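Local coordinates for putative calcium binding protein (Streptomyces coelicolor, PDB 3AKB) that binds calcium ions through EF-hand helix-loop-helix motifs and is thought to take part in calcium-mediated regulation, at residues 98-103 with 153-158. The protein carries 2 engineered substitutions. Sequence-based numbering, arbitrary orientation.
With CA (calcium ion), chain I.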
loop_
_atom_site.group_PDB
_atom_site.type_symbol
_atom_site.label_atom_id
_atom_site.label_comp_id
_atom_site.label_asym_id
_atom_site.label_seq_id
_atom_site.Cartn_x
_atom_site.Cartn_y
_atom_site.Cartn_z
ATOM N N PRO A 98 -9.866 2.599 2.460
ATOM C CA PRO A 98 -9.693 3.760 3.368
ATOM C C PRO A 98 -8.260 4.284 3.408
ATOM O O PRO A 98 -8.050 5.514 3.370
ATOM C CB PRO A 98 -10.126 3.200 4.732
ATOM C CG PRO A 98 -11.142 2.125 4.307
ATOM C CD PRO A 98 -10.505 1.457 3.143
ATOM N N PHE A 99 -7.286 3.372 3.438
ATOM C CA PHE A 99 -5.881 3.783 3.369
ATOM C C PHE A 99 -5.582 4.527 2.064
ATOM O O PHE A 99 -4.971 5.596 2.062
ATOM C CB PHE A 99 -4.941 2.578 3.488
ATOM C CG PHE A 99 -3.479 2.932 3.321
ATOM C CD1 PHE A 99 -2.799 3.617 4.326
ATOM C CD2 PHE A 99 -2.792 2.583 2.157
ATOM C CE1 PHE A 99 -1.443 3.950 4.176
ATOM C CE2 PHE A 99 -1.437 2.908 2.010
ATOM C CZ PHE A 99 -0.773 3.583 3.016
ATOM N N LEU A 100 -5.995 3.945 0.946
ATOM C CA LEU A 100 -5.693 4.552 -0.353
ATOM C C LEU A 100 -6.389 5.908 -0.539
ATOM O O LEU A 100 -5.806 6.852 -1.065
ATOM C CB LEU A 100 -6.025 3.575 -1.486
ATOM C CG LEU A 100 -5.218 2.262 -1.477
ATOM C CD1 LEU A 100 -5.816 1.275 -2.492
ATOM C CD2 LEU A 100 -3.750 2.500 -1.780
ATOM N N HIS A 101 -7.622 6.017 -0.056
ATOM C CA HIS A 101 -8.324 7.297 -0.097
ATOM C C HIS A 101 -7.599 8.358 0.724
ATOM O O HIS A 101 -7.413 9.509 0.292
ATOM C CB HIS A 101 -9.739 7.111 0.430
ATOM C CG HIS A 101 -10.615 8.312 0.251
ATOM N ND1 HIS A 101 -10.847 9.260 1.230
ATOM C CD2 HIS A 101 -11.323 8.715 -0.830
ATOM C CE1 HIS A 101 -11.653 10.191 0.747
ATOM N NE2 HIS A 101 -11.964 9.877 -0.494
ATOM N N ALA A 102 -7.187 7.960 1.928
ATOM C CA ALA A 102 -6.449 8.868 2.816
ATOM C C ALA A 102 -5.089 9.279 2.251
ATOM O O ALA A 102 -4.653 10.430 2.424
ATOM C CB ALA A 102 -6.297 8.232 4.200
ATOM N N ALA A 103 -4.438 8.344 1.556
ATOM C CA ALA A 103 -3.149 8.587 0.940
ATOM C C ALA A 103 -3.309 9.599 -0.182
ATOM O O ALA A 103 -2.496 10.514 -0.324
ATOM C CB ALA A 103 -2.560 7.265 0.408
ATOM N N GLU A 153 -7.999 4.662 -10.429
ATOM C CA GLU A 153 -6.775 4.084 -11.001
ATOM C C GLU A 153 -6.027 3.253 -9.961
ATOM O O GLU A 153 -5.639 2.113 -10.242
ATOM C CB GLU A 153 -5.885 5.173 -11.632
ATOM C CG GLU A 153 -6.520 5.755 -12.936
ATOM C CD GLU A 153 -5.905 7.044 -13.453
ATOM O OE1 GLU A 153 -5.415 7.851 -12.646
ATOM O OE2 GLU A 153 -5.924 7.300 -14.695
ATOM N N ILE A 154 -5.849 3.786 -8.749
ATOM C CA ILE A 154 -5.034 3.072 -7.766
ATOM C C ILE A 154 -5.695 1.861 -7.110
ATOM O O ILE A 154 -5.000 0.906 -6.779
ATOM C CB ILE A 154 -4.382 4.006 -6.714
ATOM C CG1 ILE A 154 -5.397 4.624 -5.744
ATOM C CG2 ILE A 154 -3.584 5.108 -7.389
ATOM C CD1 ILE A 154 -4.713 5.374 -4.590
ATOM N N VAL A 155 -7.008 1.884 -6.902
ATOM C CA VAL A 155 -7.594 0.747 -6.205
ATOM C C VAL A 155 -7.505 -0.551 -7.025
ATOM O O VAL A 155 -7.012 -1.551 -6.515
ATOM C CB VAL A 155 -9.007 1.043 -5.622
ATOM C CG1 VAL A 155 -9.587 -0.187 -4.929
ATOM C CG2 VAL A 155 -8.915 2.198 -4.625
ATOM N N PRO A 156 -7.919 -0.533 -8.318
ATOM C CA PRO A 156 -7.705 -1.764 -9.105
ATOM C C PRO A 156 -6.224 -2.110 -9.345
ATOM O O PRO A 156 -5.871 -3.287 -9.426
ATOM C CB PRO A 156 -8.408 -1.465 -10.435
ATOM C CG PRO A 156 -8.503 -0.020 -10.508
ATOM C CD PRO A 156 -8.628 0.496 -9.101
ATOM N N ALA A 157 -5.344 -1.108 -9.432
ATOM C CA ALA A 157 -3.894 -1.414 -9.549
ATOM C C ALA A 157 -3.380 -2.130 -8.293
ATOM O O ALA A 157 -2.556 -3.041 -8.374
ATOM C CB ALA A 157 -3.092 -0.164 -9.792
ATOM N N PHE A 158 -3.878 -1.712 -7.134
ATOM C CA PHE A 158 -3.503 -2.328 -5.876
ATOM C C PHE A 158 -4.001 -3.785 -5.883
ATOM O O PHE A 158 -3.230 -4.698 -5.574
ATOM C CB PHE A 158 -4.097 -1.504 -4.727
ATOM C CG PHE A 158 -3.830 -2.065 -3.351
ATOM C CD1 PHE A 158 -2.824 -1.521 -2.559
ATOM C CD2 PHE A 158 -4.622 -3.102 -2.832
ATOM C CE1 PHE A 158 -2.564 -2.041 -1.290
ATOM C CE2 PHE A 158 -4.381 -3.615 -1.554
ATOM C CZ PHE A 158 -3.361 -3.075 -0.785
HETATM CA CA CA I . -5.300 9.655 -14.657
HETATM O O HOH W 1 -7.335 10.345 -13.953
#
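Glu153 OE1, one residue ahead of the Ile154 that packs on Leu100, is gripped by a calcium ion at 2.7 Å and by a hydrogen bond from Gly150 N. Glu153 OE2 binds the same calcium ion at 2.4 Å, making the carboxylate bidentate and fixing its rotation. A water at 2.3 Å from the calcium ion, with Asp142, Asp144, Asp146 and the carbonyl oxygen of Lys148, completes a sevenfold shell. Counted from Asp142, Glu153 is the twelfth residue of an EF-hand loop and sits in the first turn of the exiting helix, 151-161, which here meets helix 89-107, the entering helix of the preceding EF-hand. The two segments run at 140° to each other, with axes 10.4 Å apart, and their contact is wholly apolar. Leu100 is the hub. Leu100 CB takes Ile154 CD1 at 3.8 Å, because CG1 of Ile154 lies between its backbone N and carbonyl carbon (chi1 69°) and the chain then extends toward helix 89-107. One branch, Leu100 CD1, reaches Val155 CG2 at 3.9 Å and Phe158 CB at 4.0 Å, approaching the Phe158 ring obliquely. An alanine in place of Leu100 would remove both methyl branches and is likely to leave Val155 and Phe158 without their partner in 98-103. On helix 89-107, Leu104, beyond the segment, also touches Ile154, while Ala96, before it, meets Phe158.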